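PDB 7C6O: cobalamin biosynthesis protein CobN from Mycobacterium tuberculosis, which probably forms the catalytic subunit of cobaltochelatase, the enzyme that inserts cobalt into the corrin ring during vitamin B12 biosynthesis. Local coordinates for residues G566-M571 with F944-P949; K602-A607 with G1001-G1006; D294-N299 with T323-F328; N560-P565 with L586-L591. One frame throughout, in Å; residues are numbered along the deposited sequence. Where two conformers were deposited one is given.

In the fold
Loop 560-571, which supplies one side of contacts 1 and 4, lies near the centre of the molecule and ties the four contacts together. Contact 2 lies about 8 Å, centre to centre, from both contact 1 and contact 4. R604 of contact 2 gives hydrogen bonds to the backbone oxygens of E562 and L564 in contact 4 and of K567 in contact 1, while Y1003 is probably hydrogen-bonded to D946. Contact 3 lies toward the other end of the loop, its centre about 13 Å from that of contact 1, and is joined to it through K567 and G570. Contacts 3 and 4 do not touch; their centres are about 22 Å apart. The sodium ion binds at D125 and S127, which belong to none of the four.

Contact 1: residues G566-M571 with F944-P949; sequences GKTLGM and FRDAFP
R945, on helix 942-947, reaches toward T568 with its guanidinium, whose NE stays 4.2 Å from T568 CG2 and meets the methyl obliquely. The same guanidinium also grips the next residue. NE and NH2 both bond to D946 OD1 in a side-on salt bridge, with NE 2.9 Å from that oxygen and OD1 only 2° out of the guanidinium plane. NH2 has a second acceptor in T1002 O, and NH1 bonds to Y1034.

D946 comes next and makes the closest touch: its OD1 lies 3.1 Å from T568 CG2, so a methyl packs against the oxygen that both arginine nitrogens grip. In the threonine, chi1 56° places OG1 between the backbone N and the carbonyl carbon, where G302 N bonds to it, and puts CG2 anti to the carbonyl carbon, facing D946. The other carboxylate oxygen, OD2, is hydrogen-bonded by Q600, and Y1003 OH lies unusually close to it, probably hydrogen-bonded. Two donors from one guanidinium on OD1, the NE bond the straighter, and the partners on OD2 probably fix the carboxylate's rotation. This is an arginine-aspartate pair between adjacent residues of a short helix, with the aspartate buried; the helix follows strand 935-940 of the C-terminal mixed sheet.

Contact 2: residues K602-A607 with G1001-G1006; sequences KRRAHA and GTYGAG
The last helical turn of 595-604 meets the loop after strand 995-997 through one pair of side chains, R604 and Y1003, approaching from opposite directions. The tyrosine hydroxyl sits over one face of the guanidinium, 3.0 Å above its plane and shifted toward the rim. Although Y1003 OH is 3.1 Å from R604 NE, the angle is poor and no hydrogen bond forms. The ring follows at a slant, its plane turned 57° from the guanidinium, with Y1003 CE2 3.6 Å from R604 NH1. R604 comes from the end of the helix of a beta-alpha-beta crossover, since strands 586-591 and 608-612 on either side of it in sequence run parallel and pair with each other. A bend at its chi3 (84°) turns the flat group toward loop 560-571. There NH1 bonds to the carbonyls of E562 and L564 and NH2 to that of K567, which holds the group's orientation while Y1003 covers its face. For the tyrosine OH the likely polar partner is D946, on helix 942-947.

Contact 3: residues D294-N299 with T323-F328; sequences DQWCAN and TVPFSF
W296 turns one face of its indole to F328, whose CZ stands 3.4 Å above the indole plane, offset toward the rim. The closest pair there is W296 CE3 and F328 CZ, also at 3.4 Å, and F328 CE1 is just as tight, 3.4 Å from W296 CD2. The two rings meet obliquely; the six-membered ring of the indole and the F328 ring have centroids 4.8 Å apart and planes tilted by 41°. P325 meets the indole at the pyrrole end, where its CG comes obliquely to 3.7 Å from W296 NE1. With CG trans to the backbone N (chi1 175°), the tryptophan extends from the helix across to both residues. Its NE1 is not left to the proline, since it gives a hydrogen bond to G570 O, and K567 makes a cation-pi contact with the indole.

Helix 293-298 follows strand 283-289, which pairs in parallel with strand 321-331, so the contact packs a connecting helix of a beta-alpha-beta crossover against the sheet. L289 of the first strand touches both W296 and F328. Beyond strand 321-331 lies the antiparallel edge strand 337-341.

Contact 4: residues N560-P565 with L586-L591; sequences NLEWLP and LIYPFL
E562 and Y588 face each other from opposite directions and are joined by a single hydrogen bond, given by the tyrosine: Y588 OH to E562 OE2, 2.7 Å. It uses the syn lone pair of OE2, the one on the side of the other oxygen. The carboxylate stands almost upright to the ring, with their planes 87° apart, and Y588 CE2 is 3.4 Å from the same OE2. E562 has CG wedged between the backbone N and the carbonyl carbon (chi1 65°), and a further kink at chi2 folds its carboxylate over toward the strand. Y588 is away from any staggered position, its chi1 at -146°, and still delivers the hydroxyl to the carboxylate. That hydroxyl also accepts from G559 N, so it both gives and receives. F590 brings CE2 over one face of the Y588 ring, 3.7 Å above its plane, while Y588 CZ lies in the plane of the F590 ring at its edge.

The glutamate sits in the 3-10 turn 561-563, after strand 551-555. Strand 586-591 runs parallel between 551-555 and 608-612. Helix 595-604 lies against the pair, with A601 touching both E562 and Y588, and helix 576-581 packs on L561.

Contact 1: residues G566-M571 with F944-P949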
loop_
_atom_site.group_PDB
_atom_site.type_symbol
_atom_site.label_atom_id
_atom_site.label_comp_id
_atom_site.label_asym_id
_atom_site.label_seq_id
_atom_site.Cartn_x
_atom_site.Cartn_y
_atom_site.Cartn_z
ATOM N N GLY A 566 -10.896 -4.430 -11.418
ATOM C CA GLY A 566 -11.352 -5.598 -10.694
ATOM C C GLY A 566 -11.764 -5.186 -9.294
ATOM O O GLY A 566 -11.846 -4.000 -8.976
ATOM N N LYS A 567 -12.012 -6.193 -8.461
ATOM C CA LYS A 567 -12.380 -5.912 -7.082
ATOM C C LYS A 567 -11.207 -5.289 -6.325
ATOM O O LYS A 567 -10.038 -5.432 -6.702
ATOM C CB LYS A 567 -12.847 -7.185 -6.375
ATOM C CG LYS A 567 -14.048 -7.846 -7.038
ATOM C CD LYS A 567 -14.601 -8.983 -6.193
ATOM C CE LYS A 567 -15.635 -9.785 -6.969
ATOM N NZ LYS A 567 -16.714 -8.925 -7.534
ATOM N N THR A 568 -11.545 -4.580 -5.243
ATOM C CA THR A 568 -10.537 -3.975 -4.374
ATOM C C THR A 568 -9.515 -5.008 -3.914
ATOM O O THR A 568 -8.300 -4.793 -4.009
ATOM C CB THR A 568 -11.220 -3.338 -3.166
ATOM O OG1 THR A 568 -12.016 -4.330 -2.502
ATOM C CG2 THR A 568 -12.122 -2.192 -3.598
ATOM N N LEU A 569 -10.001 -6.129 -3.396
ATOM C CA LEU A 569 -9.185 -7.282 -3.039
ATOM C C LEU A 569 -10.139 -8.459 -2.870
ATOM O O LEU A 569 -11.361 -8.307 -2.967
ATOM C CB LEU A 569 -8.340 -7.028 -1.784
ATOM C CG LEU A 569 -8.983 -6.979 -0.397
ATOM C CD1 LEU A 569 -7.900 -6.912 0.673
ATOM C CD2 LEU A 569 -9.930 -5.803 -0.262
ATOM N N GLY A 570 -9.576 -9.636 -2.624
ATOM C CA GLY A 570 -10.371 -10.846 -2.707
ATOM C C GLY A 570 -10.745 -11.132 -4.150
ATOM O O GLY A 570 -11.930 -11.168 -4.499
ATOM N N MET A 571 -9.732 -11.340 -4.992
ATOM C CA MET A 571 -9.934 -11.355 -6.435
ATOM C C MET A 571 -10.865 -12.487 -6.855
ATOM O O MET A 571 -10.868 -13.574 -6.269
ATOM C CB MET A 571 -8.594 -11.485 -7.160
ATOM C CG MET A 571 -7.499 -10.556 -6.636
ATOM S SD MET A 571 -8.029 -8.845 -6.396
ATOM C CE MET A 571 -8.335 -8.326 -8.080
ATOM N N PHE A 944 -6.153 4.029 -1.500
ATOM C CA PHE A 944 -6.637 4.472 -0.195
ATOM C C PHE A 944 -8.026 3.917 0.080
ATOM O O PHE A 944 -8.306 3.439 1.186
ATOM C CB PHE A 944 -6.648 5.999 -0.112
ATOM C CG PHE A 944 -6.964 6.524 1.264
ATOM C CD1 PHE A 944 -5.942 6.853 2.143
ATOM C CD2 PHE A 944 -8.279 6.675 1.683
ATOM C CE1 PHE A 944 -6.223 7.327 3.412
ATOM C CE2 PHE A 944 -8.569 7.149 2.952
ATOM C CZ PHE A 944 -7.537 7.479 3.816
ATOM N N ARG A 945 -8.911 3.983 -0.916
ATOM C CA ARG A 945 -10.224 3.353 -0.809
ATOM C C ARG A 945 -10.103 1.865 -0.490
ATOM O O ARG A 945 -10.817 1.349 0.382
ATOM C CB ARG A 945 -10.990 3.576 -2.113
ATOM C CG ARG A 945 -12.187 2.672 -2.346
ATOM C CD ARG A 945 -12.470 2.593 -3.839
ATOM N NE ARG A 945 -11.437 1.834 -4.538
ATOM C CZ ARG A 945 -11.163 1.942 -5.835
ATOM N NH1 ARG A 945 -11.834 2.796 -6.598
ATOM N NH2 ARG A 945 -10.205 1.196 -6.368
ATOM N N ASP A 946 -9.189 1.164 -1.172
ATOM C CA ASP A 946 -9.037 -0.278 -0.988
ATOM C C ASP A 946 -8.564 -0.624 0.419
ATOM O O ASP A 946 -9.090 -1.546 1.055
ATOM C CB ASP A 946 -8.038 -0.836 -2.001
ATOM C CG ASP A 946 -8.543 -0.785 -3.421
ATOM O OD1 ASP A 946 -9.655 -0.266 -3.658
ATOM O OD2 ASP A 946 -7.809 -1.275 -4.302
ATOM N N ALA A 947 -7.542 0.082 0.905
ATOM C CA ALA A 947 -6.817 -0.327 2.100
ATOM C C ALA A 947 -7.317 0.323 3.382
ATOM O O ALA A 947 -7.067 -0.218 4.466
ATOM C CB ALA A 947 -5.324 -0.012 1.944
ATOM N N PHE A 948 -8.000 1.460 3.297
ATOM C CA PHE A 948 -8.435 2.197 4.484
ATOM C C PHE A 948 -9.930 2.494 4.422
ATOM O O PHE A 948 -10.354 3.652 4.506
ATOM C CB PHE A 948 -7.615 3.477 4.638
ATOM C CG PHE A 948 -6.157 3.224 4.895
ATOM C CD1 PHE A 948 -5.233 3.301 3.865
ATOM C CD2 PHE A 948 -5.713 2.875 6.160
ATOM C CE1 PHE A 948 -3.891 3.057 4.099
ATOM C CE2 PHE A 948 -4.372 2.628 6.401
ATOM C CZ PHE A 948 -3.458 2.718 5.368
ATOM N N PRO A 949 -10.768 1.460 4.300
ATOM C CA PRO A 949 -12.213 1.723 4.243
ATOM C C PRO A 949 -12.751 2.298 5.539
ATOM O O PRO A 949 -13.678 3.117 5.498
ATOM C CB PRO A 949 -12.807 0.342 3.934
ATOM C CG PRO A 949 -11.842 -0.611 4.558
ATOM C CD PRO A 949 -10.478 0.015 4.377
#

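Contact 2: residues K602-A607 with G1001-G1006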
loop_
_atom_site.group_PDB
_atom_site.type_symbol
_atom_site.label_atom_id
_atom_site.label_comp_id
_atom_site.label_asym_id
_atom_site.label_seq_id
_atom_site.Cartn_x
_atom_site.Cartn_y
_atom_site.Cartn_z
ATOM N N LYS A 602 0.793 -7.160 -3.152
ATOM C CA LYS A 602 0.570 -8.254 -2.207
ATOM C C LYS A 602 -0.872 -8.737 -2.243
ATOM O O LYS A 602 -1.136 -9.941 -2.142
ATOM C CB LYS A 602 0.923 -7.812 -0.784
ATOM C CG LYS A 602 2.395 -7.524 -0.531
ATOM C CD LYS A 602 2.587 -6.855 0.831
ATOM C CE LYS A 602 2.332 -7.813 1.989
ATOM N NZ LYS A 602 3.458 -8.773 2.180
ATOM N N ARG A 603 -1.821 -7.812 -2.381
ATOM C CA ARG A 603 -3.230 -8.122 -2.181
ATOM C C ARG A 603 -3.988 -8.418 -3.465
ATOM O O ARG A 603 -4.935 -9.213 -3.433
ATOM C CB ARG A 603 -3.916 -6.969 -1.440
ATOM C CG ARG A 603 -3.288 -6.693 -0.086
ATOM C CD ARG A 603 -3.977 -5.563 0.662
ATOM N NE ARG A 603 -3.369 -5.381 1.977
ATOM C CZ ARG A 603 -3.747 -4.469 2.867
ATOM N NH1 ARG A 603 -4.746 -3.637 2.596
ATOM N NH2 ARG A 603 -3.119 -4.388 4.031
ATOM N N ARG A 604 -3.610 -7.817 -4.593
ATOM C CA ARG A 604 -4.315 -8.062 -5.845
ATOM C C ARG A 604 -3.549 -8.983 -6.789
ATOM O O ARG A 604 -4.088 -9.361 -7.835
ATOM C CB ARG A 604 -4.638 -6.734 -6.544
ATOM C CG ARG A 604 -5.453 -5.779 -5.670
ATOM C CD ARG A 604 -5.930 -4.539 -6.417
ATOM N NE ARG A 604 -7.167 -4.760 -7.170
ATOM C CZ ARG A 604 -7.265 -4.654 -8.491
ATOM N NH1 ARG A 604 -6.199 -4.325 -9.211
ATOM N NH2 ARG A 604 -8.429 -4.864 -9.092
ATOM N N ALA A 605 -2.321 -9.380 -6.439
ATOM C CA ALA A 605 -1.549 -10.281 -7.287
ATOM C C ALA A 605 -0.717 -11.258 -6.460
ATOM O O ALA A 605 0.333 -11.723 -6.919
ATOM C CB ALA A 605 -0.646 -9.494 -8.243
ATOM N N HIS A 606 -1.186 -11.582 -5.247
ATOM C CA HIS A 606 -0.546 -12.490 -4.292
ATOM C C HIS A 606 0.978 -12.401 -4.284
ATOM O O HIS A 606 1.663 -13.421 -4.158
ATOM C CB HIS A 606 -0.980 -13.941 -4.548
ATOM C CG HIS A 606 -0.714 -14.430 -5.939
ATOM N ND1 HIS A 606 -1.679 -14.431 -6.922
ATOM C CD2 HIS A 606 0.399 -14.956 -6.504
ATOM C CE1 HIS A 606 -1.170 -14.927 -8.036
ATOM N NE2 HIS A 606 0.091 -15.250 -7.809
ATOM N N ALA A 607 1.517 -11.190 -4.386
ATOM C CA ALA A 607 2.955 -11.031 -4.539
ATOM C C ALA A 607 3.692 -11.353 -3.245
ATOM O O ALA A 607 3.201 -11.088 -2.144
ATOM C CB ALA A 607 3.289 -9.605 -4.978
ATOM N N GLY A 1001 -13.747 -0.095 -8.717
ATOM C CA GLY A 1001 -13.140 -1.118 -9.529
ATOM C C GLY A 1001 -11.966 -0.659 -10.362
ATOM O O GLY A 1001 -11.435 -1.462 -11.139
ATOM N N THR A 1002 -11.542 0.602 -10.243
ATOM C CA THR A 1002 -10.484 1.176 -11.067
ATOM C C THR A 1002 -9.546 1.999 -10.192
ATOM O O THR A 1002 -9.801 2.225 -9.004
ATOM C CB THR A 1002 -11.041 2.066 -12.187
ATOM O OG1 THR A 1002 -11.370 3.355 -11.654
ATOM C CG2 THR A 1002 -12.284 1.462 -12.794
ATOM N N TYR A 1003 -8.482 2.503 -10.825
ATOM C CA TYR A 1003 -7.424 3.245 -10.157
ATOM C C TYR A 1003 -6.940 4.374 -11.054
ATOM O O TYR A 1003 -7.221 4.411 -12.253
ATOM C CB TYR A 1003 -6.260 2.312 -9.791
ATOM C CG TYR A 1003 -6.730 1.165 -8.943
ATOM C CD1 TYR A 1003 -6.821 1.301 -7.569
ATOM C CD2 TYR A 1003 -7.144 -0.033 -9.518
ATOM C CE1 TYR A 1003 -7.281 0.278 -6.785
ATOM C CE2 TYR A 1003 -7.613 -1.071 -8.735
ATOM C CZ TYR A 1003 -7.678 -0.906 -7.367
ATOM O OH TYR A 1003 -8.138 -1.922 -6.569
ATOM N N GLY A 1004 -6.206 5.305 -10.453
ATOM C CA GLY A 1004 -5.525 6.352 -11.186
ATOM C C GLY A 1004 -6.320 7.645 -11.272
ATOM O O GLY A 1004 -7.497 7.727 -10.913
ATOM N N ALA A 1005 -5.638 8.680 -11.774
ATOM C CA ALA A 1005 -6.230 9.997 -11.965
ATOM C C ALA A 1005 -6.322 10.408 -13.427
ATOM O O ALA A 1005 -6.953 11.428 -13.726
ATOM C CB ALA A 1005 -5.440 11.057 -11.184
ATOM N N GLY A 1006 -5.701 9.656 -14.338
ATOM C CA GLY A 1006 -5.907 9.818 -15.760
ATOM C C GLY A 1006 -5.017 10.833 -16.446
ATOM O O GLY A 1006 -4.860 10.766 -17.670
#

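Contact 3: residues D294-N299 with T323-F328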
loop_
_atom_site.group_PDB
_atom_site.type_symbol
_atom_site.label_atom_id
_atom_site.label_comp_id
_atom_site.label_asym_id
_atom_site.label_seq_id
_atom_site.Cartn_x
_atom_site.Cartn_y
_atom_site.Cartn_z
ATOM N N ASP A 294 -23.136 -13.691 -2.667
ATOM C CA ASP A 294 -23.849 -12.846 -3.620
ATOM C C ASP A 294 -23.401 -11.393 -3.513
ATOM O O ASP A 294 -23.300 -10.694 -4.529
ATOM C CB ASP A 294 -25.363 -12.974 -3.423
ATOM C CG ASP A 294 -25.849 -12.349 -2.126
ATOM O OD1 ASP A 294 -25.087 -12.331 -1.137
ATOM O OD2 ASP A 294 -27.004 -11.875 -2.100
ATOM N N GLN A 295 -23.117 -10.921 -2.294
ATOM C CA GLN A 295 -22.612 -9.560 -2.139
ATOM C C GLN A 295 -21.194 -9.428 -2.675
ATOM O O GLN A 295 -20.817 -8.364 -3.181
ATOM C CB GLN A 295 -22.658 -9.136 -0.670
ATOM C CG GLN A 295 -24.060 -9.006 -0.100
ATOM C CD GLN A 295 -24.056 -8.577 1.356
ATOM O OE1 GLN A 295 -23.028 -8.158 1.890
ATOM N NE2 GLN A 295 -25.210 -8.683 2.007
ATOM N N TRP A 296 -20.395 -10.491 -2.567
ATOM C CA TRP A 296 -19.050 -10.477 -3.131
ATOM C C TRP A 296 -19.092 -10.404 -4.653
ATOM O O TRP A 296 -18.331 -9.647 -5.265
ATOM C CB TRP A 296 -18.287 -11.717 -2.663
ATOM C CG TRP A 296 -16.917 -11.893 -3.252
ATOM C CD1 TRP A 296 -15.788 -11.185 -2.942
ATOM C CD2 TRP A 296 -16.524 -12.868 -4.226
ATOM N NE1 TRP A 296 -14.720 -11.655 -3.675
ATOM C CE2 TRP A 296 -15.146 -12.688 -4.468
ATOM C CE3 TRP A 296 -17.205 -13.875 -4.920
ATOM C CZ2 TRP A 296 -14.438 -13.478 -5.372
ATOM C CZ3 TRP A 296 -16.500 -14.656 -5.821
ATOM C CH2 TRP A 296 -15.130 -14.453 -6.038
ATOM N N CYS A 297 -19.980 -11.177 -5.281
ATOM C CA CYS A 297 -20.093 -11.142 -6.734
ATOM C C CYS A 297 -20.640 -9.811 -7.232
ATOM O O CYS A 297 -20.276 -9.365 -8.326
ATOM C CB CYS A 297 -20.991 -12.280 -7.222
ATOM S SG CYS A 297 -20.270 -13.920 -7.065
ATOM N N ALA A 298 -21.499 -9.162 -6.445
ATOM C CA ALA A 298 -22.229 -7.996 -6.931
ATOM C C ALA A 298 -21.371 -6.737 -6.987
ATOM O O ALA A 298 -21.569 -5.904 -7.878
ATOM C CB ALA A 298 -23.454 -7.745 -6.051
ATOM N N ASN A 299 -20.429 -6.576 -6.063
ATOM C CA ASN A 299 -19.701 -5.325 -5.904
ATOM C C ASN A 299 -18.238 -5.483 -6.297
ATOM O O ASN A 299 -17.709 -6.594 -6.389
ATOM C CB ASN A 299 -19.787 -4.829 -4.455
ATOM C CG ASN A 299 -21.201 -4.843 -3.918
ATOM O OD1 ASN A 299 -21.458 -5.356 -2.829
ATOM N ND2 ASN A 299 -22.131 -4.288 -4.685
ATOM N N THR A 323 -4.145 -14.530 -0.806
ATOM C CA THR A 323 -4.717 -15.138 -2.007
ATOM C C THR A 323 -6.142 -14.615 -2.208
ATOM O O THR A 323 -6.320 -13.392 -2.267
ATOM C CB THR A 323 -4.618 -16.660 -1.933
ATOM O OG1 THR A 323 -5.589 -17.175 -1.009
ATOM C CG2 THR A 323 -3.216 -17.090 -1.501
ATOM N N VAL A 324 -7.139 -15.479 -2.368
ATOM C CA VAL A 324 -8.476 -15.073 -2.798
ATOM C C VAL A 324 -9.513 -15.732 -1.893
ATOM O O VAL A 324 -9.163 -16.636 -1.119
ATOM C CB VAL A 324 -8.705 -15.434 -4.278
ATOM C CG1 VAL A 324 -7.637 -14.798 -5.163
ATOM C CG2 VAL A 324 -8.738 -16.945 -4.470
ATOM N N PRO A 325 -10.788 -15.330 -1.943
ATOM C CA PRO A 325 -11.798 -15.988 -1.097
ATOM C C PRO A 325 -12.285 -17.284 -1.727
ATOM O O PRO A 325 -12.741 -17.296 -2.872
ATOM C CB PRO A 325 -12.932 -14.956 -1.016
ATOM C CG PRO A 325 -12.406 -13.705 -1.679
ATOM C CD PRO A 325 -11.356 -14.162 -2.633
ATOM N N PHE A 326 -12.190 -18.384 -0.977
ATOM C CA PHE A 326 -12.697 -19.664 -1.454
ATOM C C PHE A 326 -13.950 -20.131 -0.725
ATOM O O PHE A 326 -14.523 -21.154 -1.113
ATOM C CB PHE A 326 -11.614 -20.750 -1.351
ATOM C CG PHE A 326 -11.348 -21.223 0.051
ATOM C CD1 PHE A 326 -10.481 -20.530 0.878
ATOM C CD2 PHE A 326 -11.950 -22.377 0.534
ATOM C CE1 PHE A 326 -10.227 -20.967 2.164
ATOM C CE2 PHE A 326 -11.700 -22.820 1.820
ATOM C CZ PHE A 326 -10.839 -22.116 2.637
ATOM N N SER A 327 -14.390 -19.421 0.314
ATOM C CA SER A 327 -15.638 -19.755 0.987
ATOM C C SER A 327 -16.267 -18.474 1.512
ATOM O O SER A 327 -15.595 -17.454 1.687
ATOM C CB SER A 327 -15.430 -20.763 2.126
ATOM O OG SER A 327 -14.780 -20.168 3.230
ATOM N N PHE A 328 -17.576 -18.536 1.752
ATOM C CA PHE A 328 -18.364 -17.357 2.082
ATOM C C PHE A 328 -19.389 -17.707 3.148
ATOM O O PHE A 328 -19.983 -18.789 3.124
ATOM C CB PHE A 328 -19.060 -16.792 0.835
ATOM C CG PHE A 328 -18.108 -16.450 -0.280
ATOM C CD1 PHE A 328 -17.611 -15.163 -0.416
ATOM C CD2 PHE A 328 -17.692 -17.421 -1.176
ATOM C CE1 PHE A 328 -16.725 -14.851 -1.432
ATOM C CE2 PHE A 328 -16.802 -17.117 -2.190
ATOM C CZ PHE A 328 -16.321 -15.830 -2.319
#

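Contact 4: residues N560-P565 with L586-L591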
loop_
_atom_site.group_PDB
_atom_site.type_symbol
_atom_site.label_atom_id
_atom_site.label_comp_id
_atom_site.label_asym_id
_atom_site.label_seq_id
_atom_site.Cartn_x
_atom_site.Cartn_y
_atom_site.Cartn_z
ATOM N N ASN A 560 1.799 -2.767 -13.892
ATOM C CA ASN A 560 0.389 -2.427 -14.026
ATOM C C ASN A 560 -0.560 -3.587 -13.758
ATOM O O ASN A 560 -1.770 -3.356 -13.660
ATOM C CB ASN A 560 0.099 -1.852 -15.425
ATOM C CG ASN A 560 0.463 -2.807 -16.559
ATOM O OD1 ASN A 560 0.506 -4.026 -16.390
ATOM N ND2 ASN A 560 0.718 -2.243 -17.736
ATOM N N LEU A 561 -0.061 -4.819 -13.640
ATOM C CA LEU A 561 -0.963 -5.959 -13.473
ATOM C C LEU A 561 -1.799 -5.821 -12.205
ATOM O O LEU A 561 -3.020 -6.017 -12.230
ATOM C CB LEU A 561 -0.172 -7.268 -13.459
ATOM C CG LEU A 561 -1.030 -8.539 -13.400
ATOM C CD1 LEU A 561 -0.443 -9.632 -14.277
ATOM C CD2 LEU A 561 -1.191 -9.041 -11.968
ATOM N N GLU A 562 -1.157 -5.485 -11.084
ATOM C CA GLU A 562 -1.893 -5.352 -9.832
ATOM C C GLU A 562 -2.767 -4.105 -9.787
ATOM O O GLU A 562 -3.423 -3.870 -8.767
ATOM C CB GLU A 562 -0.924 -5.360 -8.643
ATOM C CG GLU A 562 0.038 -4.174 -8.570
ATOM C CD GLU A 562 1.332 -4.391 -9.349
ATOM O OE1 GLU A 562 1.319 -5.123 -10.361
ATOM O OE2 GLU A 562 2.369 -3.824 -8.942
ATOM N N TRP A 563 -2.806 -3.315 -10.862
ATOM C CA TRP A 563 -3.655 -2.134 -10.935
ATOM C C TRP A 563 -4.733 -2.259 -12.004
ATOM O O TRP A 563 -5.410 -1.269 -12.304
ATOM C CB TRP A 563 -2.801 -0.887 -11.178
ATOM C CG TRP A 563 -1.818 -0.656 -10.075
ATOM C CD1 TRP A 563 -0.517 -1.070 -10.035
ATOM C CD2 TRP A 563 -2.065 0.016 -8.835
ATOM N NE1 TRP A 563 0.064 -0.686 -8.847
ATOM C CE2 TRP A 563 -0.866 -0.019 -8.094
ATOM C CE3 TRP A 563 -3.183 0.646 -8.279
ATOM C CZ2 TRP A 563 -0.752 0.554 -6.828
ATOM C CZ3 TRP A 563 -3.068 1.217 -7.021
ATOM C CH2 TRP A 563 -1.861 1.166 -6.311
ATOM N N LEU A 564 -4.911 -3.446 -12.581
ATOM C CA LEU A 564 -5.953 -3.661 -13.568
ATOM C C LEU A 564 -7.329 -3.598 -12.907
ATOM O O LEU A 564 -7.464 -3.841 -11.704
ATOM C CB LEU A 564 -5.765 -5.011 -14.256
ATOM C CG LEU A 564 -4.539 -5.182 -15.156
ATOM C CD1 LEU A 564 -4.500 -6.595 -15.714
ATOM C CD2 LEU A 564 -4.541 -4.156 -16.279
ATOM N N PRO A 565 -8.368 -3.263 -13.676
ATOM C CA PRO A 565 -9.712 -3.190 -13.095
ATOM C C PRO A 565 -10.149 -4.524 -12.506
ATOM O O PRO A 565 -9.819 -5.599 -13.014
ATOM C CB PRO A 565 -10.594 -2.787 -14.284
ATOM C CG PRO A 565 -9.666 -2.078 -15.207
ATOM C CD PRO A 565 -8.344 -2.788 -15.070
ATOM N N LEU A 586 4.513 -14.917 -7.848
ATOM C CA LEU A 586 5.025 -13.595 -8.192
ATOM C C LEU A 586 5.965 -13.119 -7.094
ATOM O O LEU A 586 5.556 -12.972 -5.936
ATOM C CB LEU A 586 3.880 -12.599 -8.396
ATOM C CG LEU A 586 4.251 -11.134 -8.656
ATOM C CD1 LEU A 586 5.104 -10.996 -9.909
ATOM C CD2 LEU A 586 2.997 -10.264 -8.756
ATOM N N ILE A 587 7.220 -12.883 -7.462
ATOM C CA ILE A 587 8.247 -12.377 -6.558
ATOM C C ILE A 587 8.610 -10.975 -7.025
ATOM O O ILE A 587 8.838 -10.757 -8.221
ATOM C CB ILE A 587 9.473 -13.305 -6.538
ATOM C CG1 ILE A 587 9.046 -14.715 -6.119
ATOM C CG2 ILE A 587 10.546 -12.757 -5.605
ATOM C CD1 ILE A 587 10.027 -15.791 -6.507
ATOM N N TYR A 588 8.664 -10.029 -6.091
ATOM C CA TYR A 588 8.528 -8.612 -6.422
ATOM C C TYR A 588 9.473 -7.763 -5.583
ATOM O O TYR A 588 9.101 -7.279 -4.505
ATOM C CB TYR A 588 7.079 -8.169 -6.215
ATOM C CG TYR A 588 6.543 -7.115 -7.160
ATOM C CD1 TYR A 588 7.351 -6.096 -7.648
ATOM C CD2 TYR A 588 5.207 -7.136 -7.545
ATOM C CE1 TYR A 588 6.837 -5.128 -8.503
ATOM C CE2 TYR A 588 4.689 -6.182 -8.395
ATOM C CZ TYR A 588 5.503 -5.181 -8.871
ATOM O OH TYR A 588 4.971 -4.237 -9.715
ATOM N N PRO A 589 10.708 -7.562 -6.042
ATOM C CA PRO A 589 11.582 -6.580 -5.382
ATOM C C PRO A 589 10.919 -5.209 -5.367
ATOM O O PRO A 589 10.393 -4.747 -6.382
ATOM C CB PRO A 589 12.848 -6.596 -6.244
ATOM C CG PRO A 589 12.848 -7.962 -6.873
ATOM C CD PRO A 589 11.402 -8.286 -7.123
ATOM N N PHE A 590 10.924 -4.564 -4.201
ATOM C CA PHE A 590 10.083 -3.390 -4.022
ATOM C C PHE A 590 10.711 -2.412 -3.043
ATOM O O PHE A 590 11.226 -2.812 -1.999
ATOM C CB PHE A 590 8.688 -3.790 -3.530
ATOM C CG PHE A 590 7.589 -2.989 -4.148
ATOM C CD1 PHE A 590 7.279 -1.730 -3.666
ATOM C CD2 PHE A 590 6.879 -3.487 -5.226
ATOM C CE1 PHE A 590 6.274 -0.985 -4.244
ATOM C CE2 PHE A 590 5.870 -2.749 -5.810
ATOM C CZ PHE A 590 5.565 -1.500 -5.321
ATOM N N LEU A 591 10.643 -1.126 -3.377
ATOM C CA LEU A 591 11.251 -0.093 -2.547
ATOM C C LEU A 591 10.603 -0.051 -1.166
ATOM O O LEU A 591 9.375 -0.036 -1.042
ATOM C CB LEU A 591 11.122 1.261 -3.242
ATOM C CG LEU A 591 11.700 2.477 -2.522
ATOM C CD1 LEU A 591 13.192 2.303 -2.253
ATOM C CD2 LEU A 591 11.436 3.738 -3.334
#